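Local structure of BLUF domain-containing protein (6W6Z) at residues A[24-29]-A[94-99]; A[65-68]-A[72-75]; A[106-109]-A[114-117]. The protein probably senses blue light through a non-covalently bound flavin, here flavin mononucleotide, held in a BLUF domain, with a role in regulating biofilm formation and iron uptake. All blocks are in the same frame, centred on the assembly; numbering follows the deposited sequence.

Contact 1 of 3, residues A[24-29]-A[94-99]; sequences DILTEA and MKYVQR. With FMN (flavin mononucleotide), chain B.
Leu-26 meets Tyr-96 in a CH-pi contact, an example of how a helix and a sheet edge can be joined without any polar bond between them. Its CD1 lies over one face of the phenol ring, 4.1 Å from the centroid and shifted toward the rim, where the nearest atom is CG. The other methyl, CD2, rests 3.9 Å from Tyr-96 CB, and the two side chains cross at about a right angle. Tyr-96 CG, anti to the backbone N (chi1 -175°), brings a ring face, near CG, under Leu-26 CD1.

The remaining apolar contacts are made by Met-94: its CB is 3.9 Å from Ala-29 CB, and its CG is 4.2 Å from Leu-26 CD2.

The flavin is reached from both segments, Ile-25, Glu-28, Ala-29 and Met-94 all belonging to its pocket. Ala-29 CB comes within 3.4 Å of FMN C4, Met-94 CE lies 3.5 Å from FMN O4, and the methyls of Ile-25 underlie the dimethylbenzene end. Glu-28 OE1 is 2.7 Å from FMN O3'.

Helix 18-36 flanks the isoalloxazine, as in BLUF domains, and packs through Leu-26 against strand 95-98, the outermost strand beside 39-45; Leu-22 and Tyr-44 also pack against Tyr-96.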
loop_
_atom_site.group_PDB
_atom_site.type_symbol
_atom_site.label_atom_id
_atom_site.label_comp_id
_atom_site.label_asym_id
_atom_site.label_seq_id
_atom_site.Cartn_x
_atom_site.Cartn_y
_atom_site.Cartn_z
ATOM N N ASP A 24 1.279 10.034 8.707
ATOM C CA ASP A 24 0.456 10.981 7.882
ATOM C C ASP A 24 -0.242 10.251 6.720
ATOM O O ASP A 24 -1.509 10.395 6.531
ATOM C CB ASP A 24 1.305 12.113 7.324
ATOM C CG ASP A 24 1.653 13.216 8.316
ATOM O OD1 ASP A 24 1.060 13.268 9.384
ATOM O OD2 ASP A 24 2.532 13.998 7.994
ATOM N N ILE A 25 0.501 9.436 5.984
ATOM C CA ILE A 25 -0.092 8.650 4.859
ATOM C C ILE A 25 -1.263 7.793 5.377
ATOM O O ILE A 25 -2.337 7.810 4.777
ATOM C CB ILE A 25 0.997 7.814 4.182
ATOM C CG1 ILE A 25 2.008 8.708 3.443
ATOM C CG2 ILE A 25 0.381 6.775 3.267
ATOM C CD1 ILE A 25 3.263 7.982 3.013
ATOM N N LEU A 26 -1.063 7.031 6.445
ATOM C CA LEU A 26 -2.139 6.130 6.972
ATOM C C LEU A 26 -3.318 6.943 7.520
ATOM O O LEU A 26 -4.497 6.513 7.340
ATOM C CB LEU A 26 -1.540 5.211 8.031
ATOM C CG LEU A 26 -0.520 4.210 7.501
ATOM C CD1 LEU A 26 0.181 3.520 8.664
ATOM C CD2 LEU A 26 -1.171 3.205 6.559
ATOM N N THR A 27 -3.058 8.036 8.225
ATOM C CA THR A 27 -4.157 8.917 8.692
ATOM C C THR A 27 -4.980 9.379 7.484
ATOM O O THR A 27 -6.213 9.268 7.564
ATOM C CB THR A 27 -3.651 10.153 9.440
ATOM O OG1 THR A 27 -2.936 9.715 10.586
ATOM C CG2 THR A 27 -4.789 11.060 9.855
ATOM N N GLU A 28 -4.337 9.907 6.442
ATOM C CA GLU A 28 -5.052 10.425 5.233
ATOM C C GLU A 28 -5.798 9.271 4.550
ATOM O O GLU A 28 -7.012 9.425 4.246
ATOM C CB GLU A 28 -4.081 11.065 4.248
ATOM C CG GLU A 28 -3.402 12.321 4.769
ATOM C CD GLU A 28 -2.177 12.703 3.959
ATOM O OE1 GLU A 28 -2.186 12.418 2.753
ATOM O OE2 GLU A 28 -1.195 13.250 4.527
ATOM N N ALA A 29 -5.099 8.164 4.293
ATOM C CA ALA A 29 -5.648 7.004 3.539
ATOM C C ALA A 29 -6.900 6.487 4.255
ATOM O O ALA A 29 -7.942 6.287 3.643
ATOM C CB ALA A 29 -4.617 5.905 3.420
ATOM N N MET A 94 -7.278 0.976 5.052
ATOM C CA MET A 94 -5.887 0.775 4.558
ATOM C C MET A 94 -5.061 0.031 5.599
ATOM O O MET A 94 -4.594 0.670 6.561
ATOM C CB MET A 94 -5.205 2.106 4.259
ATOM C CG MET A 94 -3.867 1.926 3.556
ATOM S SD MET A 94 -3.848 0.776 2.141
ATOM C CE MET A 94 -5.184 1.471 1.170
ATOM N N LYS A 95 -4.860 -1.268 5.383
ATOM C CA LYS A 95 -4.023 -2.118 6.245
ATOM C C LYS A 95 -2.590 -1.628 6.074
ATOM O O LYS A 95 -2.226 -1.250 4.970
ATOM C CB LYS A 95 -4.131 -3.596 5.864
ATOM C CG LYS A 95 -3.447 -4.555 6.816
ATOM C CD LYS A 95 -3.548 -5.991 6.402
ATOM C CE LYS A 95 -3.148 -6.945 7.497
ATOM N NZ LYS A 95 -3.311 -8.350 7.081
ATOM N N TYR A 96 -1.819 -1.690 7.133
ATOM C CA TYR A 96 -0.377 -1.407 7.079
ATOM C C TYR A 96 0.386 -2.661 7.459
ATOM O O TYR A 96 0.175 -3.184 8.562
ATOM C CB TYR A 96 -0.030 -0.251 7.994
ATOM C CG TYR A 96 1.415 0.157 7.874
ATOM C CD1 TYR A 96 1.953 0.504 6.643
ATOM C CD2 TYR A 96 2.245 0.156 8.954
ATOM C CE1 TYR A 96 3.272 0.891 6.507
ATOM C CE2 TYR A 96 3.565 0.560 8.846
ATOM C CZ TYR A 96 4.092 0.886 7.611
ATOM O OH TYR A 96 5.402 1.266 7.499
ATOM N N VAL A 97 1.313 -3.064 6.589
ATOM C CA VAL A 97 2.217 -4.228 6.819
ATOM C C VAL A 97 3.666 -3.819 6.566
ATOM O O VAL A 97 3.954 -3.196 5.544
ATOM C CB VAL A 97 1.800 -5.393 5.910
ATOM C CG1 VAL A 97 2.660 -6.617 6.114
ATOM C CG2 VAL A 97 0.347 -5.724 6.094
ATOM N N GLN A 98 4.570 -4.200 7.457
ATOM C CA GLN A 98 6.015 -3.977 7.245
ATOM C C GLN A 98 6.675 -5.336 7.061
ATOM O O GLN A 98 5.978 -6.320 7.070
ATOM C CB GLN A 98 6.625 -3.172 8.396
ATOM C CG GLN A 98 6.064 -1.753 8.466
ATOM C CD GLN A 98 6.842 -0.845 9.389
ATOM O OE1 GLN A 98 6.822 0.382 9.225
ATOM N NE2 GLN A 98 7.508 -1.445 10.364
ATOM N N ARG A 99 7.981 -5.343 6.801
ATOM C CA ARG A 99 8.793 -6.570 6.639
ATOM C C ARG A 99 8.579 -7.507 7.837
ATOM O O ARG A 99 8.632 -7.062 9.016
ATOM C CB ARG A 99 10.271 -6.193 6.551
ATOM C CG ARG A 99 10.922 -6.410 5.206
ATOM C CD ARG A 99 12.326 -5.852 5.249
ATOM N NE ARG A 99 13.232 -6.610 6.088
ATOM C CZ ARG A 99 14.523 -6.334 6.202
ATOM N NH1 ARG A 99 15.013 -5.283 5.565
ATOM N NH2 ARG A 99 15.301 -7.062 6.988
HETATM N N1 FMN B . -4.572 8.738 0.151
HETATM C C2 FMN B . -5.762 8.125 0.270
HETATM O O2 FMN B . -6.798 8.861 0.341
HETATM N N3 FMN B . -5.889 6.784 0.182
HETATM C C4 FMN B . -4.836 5.962 0.051
HETATM O O4 FMN B . -4.942 4.739 0.007
HETATM C C4A FMN B . -3.507 6.555 -0.020
HETATM N N5 FMN B . -2.406 5.840 -0.130
HETATM C C5A FMN B . -1.222 6.489 -0.260
HETATM C C6 FMN B . -0.085 5.719 -0.367
HETATM C C7 FMN B . 1.152 6.317 -0.536
HETATM C C7M FMN B . 2.349 5.422 -0.629
HETATM C C8 FMN B . 1.309 7.779 -0.445
HETATM C C8M FMN B . 2.704 8.372 -0.580
HETATM C C9 FMN B . 0.160 8.546 -0.342
HETATM C C9A FMN B . -1.083 7.941 -0.207
HETATM N N10 FMN B . -2.247 8.679 -0.033
HETATM C C10 FMN B . -3.454 8.011 0.033
HETATM C "C1'" FMN B . -2.258 10.178 0.060
HETATM C "C2'" FMN B . -2.591 10.936 -1.205
HETATM O "O2'" FMN B . -1.450 10.891 -2.078
HETATM C "C3'" FMN B . -2.900 12.403 -0.809
HETATM O "O3'" FMN B . -1.926 12.921 0.104
HETATM C "C4'" FMN B . -4.211 12.564 -0.066
HETATM O "O4'" FMN B . -5.281 11.969 -0.836
HETATM C "C5'" FMN B . -4.538 14.063 0.144
HETATM O "O5'" FMN B . -4.718 14.790 -1.090
HETATM P P FMN B . -5.160 16.376 -1.155
HETATM O O1P FMN B . -3.829 17.099 -1.241
HETATM O O2P FMN B . -6.009 16.405 -2.415
HETATM O O3P FMN B . -5.917 16.696 0.121
#

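Contact 2 of 3, residues A[65-68]-A[72-75]; sequences EKIQ and RHYN. With FMN (flavin mononucleotide), chain B.
The backbone oxygen of Ile-67 receives the NE2-H of His-73 at 2.7 Å and almost perfectly straight, with an N-H...O angle of 178°. The acceptor lies in the imidazole plane, whereas the donor stands 43° out of the carbonyl plane and so approaches the C=O from above. This bond, together with that of ND1 to Ser-9 OG, holds the ring at both of its nitrogens and fixes its rotation.

Placed by a chi1 of 69° between the backbone N and the carbonyl carbon, the imidazole turns one face to the flavin, and methyl C8M sits over its centre. Ile-67 adds a van der Waals contact, CG2 lying 3.4 Å from His-73 CE1, and carries CD1 to 3.7 Å from FMN N5. Water 1 lies 3.0 Å from both Gln-68 O and His-73 O, close enough to link the two backbones.

The ribityl chain is gripped as well. Lys-66 NZ donates to FMN O4' at 2.7 Å, and Arg-72 brings NH2 to 3.0 Å from FMN O3', which lies in the guanidinium plane. Residues from helix 57-67 and from strand 73-83 with its approach, closing round isoalloxazine and ribityl chain, form part of the flavin pocket of a BLUF domain.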
loop_
_atom_site.group_PDB
_atom_site.type_symbol
_atom_site.label_atom_id
_atom_site.label_comp_id
_atom_site.label_asym_id
_atom_site.label_seq_id
_atom_site.Cartn_x
_atom_site.Cartn_y
_atom_site.Cartn_z
ATOM N N GLU A 65 -4.532 8.404 -9.488
ATOM C CA GLU A 65 -4.048 9.652 -10.177
ATOM C C GLU A 65 -3.508 10.640 -9.144
ATOM O O GLU A 65 -2.401 11.141 -9.342
ATOM C CB GLU A 65 -5.145 10.305 -11.029
ATOM C CG GLU A 65 -5.055 9.973 -12.514
ATOM C CD GLU A 65 -6.365 9.994 -13.308
ATOM O OE1 GLU A 65 -7.339 10.625 -12.850
ATOM O OE2 GLU A 65 -6.416 9.358 -14.391
ATOM N N LYS A 66 -4.215 10.810 -8.031
ATOM C CA LYS A 66 -3.816 11.668 -6.890
ATOM C C LYS A 66 -2.551 11.118 -6.231
ATOM O O LYS A 66 -1.623 11.904 -6.020
ATOM C CB LYS A 66 -4.952 11.798 -5.870
ATOM C CG LYS A 66 -6.202 12.461 -6.431
ATOM C CD LYS A 66 -7.179 13.104 -5.423
ATOM C CE LYS A 66 -7.268 12.425 -4.075
ATOM N NZ LYS A 66 -6.229 12.933 -3.147
ATOM N N ILE A 67 -2.493 9.815 -5.968
ATOM C CA ILE A 67 -1.337 9.201 -5.252
ATOM C C ILE A 67 -0.097 9.379 -6.128
ATOM O O ILE A 67 1.035 9.610 -5.572
ATOM C CB ILE A 67 -1.596 7.722 -4.916
ATOM C CG1 ILE A 67 -2.672 7.556 -3.843
ATOM C CG2 ILE A 67 -0.302 7.026 -4.548
ATOM C CD1 ILE A 67 -3.224 6.121 -3.737
ATOM N N GLN A 68 -0.247 9.278 -7.449
ATOM C CA GLN A 68 0.932 9.375 -8.346
ATOM C C GLN A 68 1.645 10.709 -8.143
ATOM O O GLN A 68 2.806 10.743 -8.463
ATOM C CB GLN A 68 0.557 9.305 -9.819
ATOM C CG GLN A 68 0.221 7.927 -10.323
ATOM C CD GLN A 68 -0.400 8.102 -11.699
ATOM O OE1 GLN A 68 0.140 8.802 -12.546
ATOM N NE2 GLN A 68 -1.575 7.520 -11.908
ATOM N N ARG A 72 5.752 12.305 -1.378
ATOM C CA ARG A 72 6.392 11.340 -0.413
ATOM C C ARG A 72 6.927 10.086 -1.113
ATOM O O ARG A 72 7.667 9.248 -0.471
ATOM C CB ARG A 72 5.398 11.050 0.707
ATOM C CG ARG A 72 5.230 12.252 1.621
ATOM C CD ARG A 72 4.066 12.199 2.557
ATOM N NE ARG A 72 2.789 12.239 1.870
ATOM C CZ ARG A 72 1.638 12.290 2.509
ATOM N NH1 ARG A 72 1.638 12.353 3.834
ATOM N NH2 ARG A 72 0.496 12.293 1.846
ATOM N N HIS A 73 6.633 9.899 -2.388
ATOM C CA HIS A 73 7.188 8.777 -3.179
ATOM C C HIS A 73 7.343 9.210 -4.642
ATOM O O HIS A 73 6.879 10.342 -4.964
ATOM C CB HIS A 73 6.345 7.510 -2.989
ATOM C CG HIS A 73 4.983 7.588 -3.593
ATOM N ND1 HIS A 73 4.210 6.477 -3.743
ATOM C CD2 HIS A 73 4.252 8.632 -4.059
ATOM C CE1 HIS A 73 3.057 6.817 -4.303
ATOM N NE2 HIS A 73 3.038 8.141 -4.497
ATOM N N TYR A 74 8.053 8.399 -5.424
ATOM C CA TYR A 74 8.400 8.660 -6.845
ATOM C C TYR A 74 8.708 7.335 -7.531
ATOM O O TYR A 74 8.703 6.276 -6.849
ATOM C CB TYR A 74 9.580 9.636 -6.960
ATOM C CG TYR A 74 10.897 9.057 -6.495
ATOM C CD1 TYR A 74 11.230 8.950 -5.154
ATOM C CD2 TYR A 74 11.842 8.666 -7.421
ATOM C CE1 TYR A 74 12.437 8.395 -4.758
ATOM C CE2 TYR A 74 13.062 8.160 -7.044
ATOM C CZ TYR A 74 13.353 7.987 -5.710
ATOM O OH TYR A 74 14.576 7.455 -5.406
ATOM N N ASN A 75 8.939 7.363 -8.856
ATOM C CA ASN A 75 9.267 6.120 -9.599
ATOM C C ASN A 75 8.097 5.130 -9.434
ATOM O O ASN A 75 8.328 3.973 -9.120
ATOM C CB ASN A 75 10.562 5.490 -9.062
ATOM C CG ASN A 75 11.215 4.499 -10.008
ATOM O OD1 ASN A 75 11.968 4.906 -10.880
ATOM N ND2 ASN A 75 10.970 3.202 -9.822
HETATM N N1 FMN B . -4.572 8.738 0.151
HETATM C C2 FMN B . -5.762 8.125 0.270
HETATM O O2 FMN B . -6.798 8.861 0.341
HETATM N N3 FMN B . -5.889 6.784 0.182
HETATM C C4 FMN B . -4.836 5.962 0.051
HETATM O O4 FMN B . -4.942 4.739 0.007
HETATM C C4A FMN B . -3.507 6.555 -0.020
HETATM N N5 FMN B . -2.406 5.840 -0.130
HETATM C C5A FMN B . -1.222 6.489 -0.260
HETATM C C6 FMN B . -0.085 5.719 -0.367
HETATM C C7 FMN B . 1.152 6.317 -0.536
HETATM C C7M FMN B . 2.349 5.422 -0.629
HETATM C C8 FMN B . 1.309 7.779 -0.445
HETATM C C8M FMN B . 2.704 8.372 -0.580
HETATM C C9 FMN B . 0.160 8.546 -0.342
HETATM C C9A FMN B . -1.083 7.941 -0.207
HETATM N N10 FMN B . -2.247 8.679 -0.033
HETATM C C10 FMN B . -3.454 8.011 0.033
HETATM C "C1'" FMN B . -2.258 10.178 0.060
HETATM C "C2'" FMN B . -2.591 10.936 -1.205
HETATM O "O2'" FMN B . -1.450 10.891 -2.078
HETATM C "C3'" FMN B . -2.900 12.403 -0.809
HETATM O "O3'" FMN B . -1.926 12.921 0.104
HETATM C "C4'" FMN B . -4.211 12.564 -0.066
HETATM O "O4'" FMN B . -5.281 11.969 -0.836
HETATM C "C5'" FMN B . -4.538 14.063 0.144
HETATM O "O5'" FMN B . -4.718 14.790 -1.090
HETATM P P FMN B . -5.160 16.376 -1.155
HETATM O O1P FMN B . -3.829 17.099 -1.241
HETATM O O2P FMN B . -6.009 16.405 -2.415
HETATM O O3P FMN B . -5.917 16.696 0.121
HETATM O O HOH W 1 5.448 11.657 -7.301
#

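Contact 3 of 3, residues A[106-109]-A[114-117]; sequences FFLN and TFNP
In the C-terminal part of the chain the loop after helix 101-109 folds back so that 114-117 packs on the helix, and an offset edge-to-face aromatic pair joins the two. Phe-115 turns its edge toward the face of Phe-107, with centroids 5.9 Å apart and planes at 79°. The closest approach of the two side chains is from Phe-115 CD1 to Phe-107 CB, at 3.6 Å.

The face of Phe-107 is covered more directly by the backbone of its partner: Phe-115 CA stands 3.9 Å from the ring centroid and only 9° off the normal, a CH-pi contact over the centre of the ring. With CG anti to the carbonyl carbon (chi1 -49°), Phe-115 swings its own ring back toward the helix, and its CE1 reaches Leu-108 CG at 4.1 Å.

In BLUF proteins the segment beyond the flavin-binding core commonly forms helices packed on the sheet, and here the loop lies between helix 101-109 and the sheet, touching strand 48-54 through Asn-116 and Pro-117. Phe-115 O is hydrogen-bonded to Tyr-43 OH, Asn-116 ND2 to Gln-10 OE1, and Asn-116 OD1 to Leu-118 N. The Phe-107 ring lies along the backbone of 114-117, its CE1 3.6 Å from Asn-116 O and Pro-117 CA at its edge, 4.2 Å from CZ. Thr-114 O, 3.3 Å from Phe-107 CD1, is buried by the contact and has no hydrogen-bonding partner in the model.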
loop_
_atom_site.group_PDB
_atom_site.type_symbol
_atom_site.label_atom_id
_atom_site.label_comp_id
_atom_site.label_asym_id
_atom_site.label_seq_id
_atom_site.Cartn_x
_atom_site.Cartn_y
_atom_site.Cartn_z
ATOM N N PHE A 106 9.972 -15.228 1.422
ATOM C CA PHE A 106 9.439 -15.203 0.046
ATOM C C PHE A 106 10.457 -14.603 -0.928
ATOM O O PHE A 106 10.752 -15.183 -2.028
ATOM C CB PHE A 106 8.113 -14.459 0.074
ATOM C CG PHE A 106 7.550 -14.211 -1.290
ATOM C CD1 PHE A 106 7.132 -15.283 -2.063
ATOM C CD2 PHE A 106 7.499 -12.936 -1.811
ATOM C CE1 PHE A 106 6.596 -15.061 -3.319
ATOM C CE2 PHE A 106 6.981 -12.723 -3.079
ATOM C CZ PHE A 106 6.508 -13.784 -3.808
ATOM N N PHE A 107 11.011 -13.455 -0.546
ATOM C CA PHE A 107 11.953 -12.683 -1.383
ATOM C C PHE A 107 13.231 -13.512 -1.567
ATOM O O PHE A 107 13.721 -13.671 -2.711
ATOM C CB PHE A 107 12.196 -11.308 -0.751
ATOM C CG PHE A 107 11.239 -10.228 -1.185
ATOM C CD1 PHE A 107 11.524 -9.441 -2.287
ATOM C CD2 PHE A 107 10.073 -9.952 -0.483
ATOM C CE1 PHE A 107 10.667 -8.430 -2.702
ATOM C CE2 PHE A 107 9.217 -8.935 -0.901
ATOM C CZ PHE A 107 9.514 -8.174 -2.005
ATOM N N LEU A 108 13.777 -14.014 -0.465
ATOM C CA LEU A 108 15.065 -14.744 -0.475
ATOM C C LEU A 108 14.922 -16.047 -1.270
ATOM O O LEU A 108 15.898 -16.411 -1.984
ATOM C CB LEU A 108 15.524 -15.024 0.957
ATOM C CG LEU A 108 16.007 -13.813 1.740
ATOM C CD1 LEU A 108 16.072 -14.160 3.228
ATOM C CD2 LEU A 108 17.356 -13.316 1.254
ATOM N N ASN A 109 13.767 -16.719 -1.168
ATOM C CA ASN A 109 13.587 -18.037 -1.819
ATOM C C ASN A 109 13.520 -17.859 -3.317
ATOM O O ASN A 109 13.863 -18.837 -3.995
ATOM C CB ASN A 109 12.315 -18.757 -1.380
ATOM C CG ASN A 109 12.535 -19.521 -0.101
ATOM O OD1 ASN A 109 13.670 -19.748 0.293
ATOM N ND2 ASN A 109 11.457 -19.873 0.575
ATOM N N THR A 114 17.092 -7.997 -1.481
ATOM C CA THR A 114 16.387 -6.877 -0.805
ATOM C C THR A 114 14.890 -7.167 -0.799
ATOM O O THR A 114 14.448 -8.076 -1.464
ATOM C CB THR A 114 16.727 -5.518 -1.425
ATOM O OG1 THR A 114 16.220 -5.463 -2.765
ATOM C CG2 THR A 114 18.217 -5.251 -1.417
ATOM N N PHE A 115 14.136 -6.432 -0.005
ATOM C CA PHE A 115 12.692 -6.665 0.201
ATOM C C PHE A 115 11.902 -5.511 -0.418
ATOM O O PHE A 115 10.757 -5.212 -0.006
ATOM C CB PHE A 115 12.554 -6.856 1.703
ATOM C CG PHE A 115 13.566 -7.848 2.195
ATOM C CD1 PHE A 115 13.396 -9.189 1.884
ATOM C CD2 PHE A 115 14.707 -7.452 2.871
ATOM C CE1 PHE A 115 14.312 -10.134 2.314
ATOM C CE2 PHE A 115 15.627 -8.392 3.279
ATOM C CZ PHE A 115 15.430 -9.731 2.990
ATOM N N ASN A 116 12.512 -4.900 -1.409
ATOM C CA ASN A 116 11.944 -3.746 -2.149
ATOM C C ASN A 116 10.903 -4.301 -3.107
ATOM O O ASN A 116 11.219 -5.082 -3.996
ATOM C CB ASN A 116 13.048 -2.969 -2.863
ATOM C CG ASN A 116 12.575 -1.732 -3.597
ATOM O OD1 ASN A 116 11.474 -1.696 -4.158
ATOM N ND2 ASN A 116 13.422 -0.713 -3.593
ATOM N N PRO A 117 9.622 -3.912 -2.948
ATOM C CA PRO A 117 8.568 -4.444 -3.794
ATOM C C PRO A 117 8.645 -4.012 -5.264
ATOM O O PRO A 117 7.989 -4.607 -6.083
ATOM C CB PRO A 117 7.252 -3.960 -3.153
ATOM C CG PRO A 117 7.651 -2.883 -2.183
ATOM C CD PRO A 117 9.134 -2.993 -1.921
#

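From the N terminus, helix 18-36 contributes the first half of contact 1, and the chain must build strands 39-45 and 48-54 before contact 2 closes a short loop between helix 57-67 and strand 73-83. That small loop is nested inside the long one, which contact 1 completes when strand 95-98 arrives. Both contacts reach the same sheet and the same flavin, and a salt bridge from Glu-28 to Arg-72 joins them directly. Contact 3 follows in series, fastening helix 101-109 to the loop after it. It touches contact 1 where Arg-99 packs on Phe-115, but does not touch contact 2; their nearest atoms are about 8 Å apart.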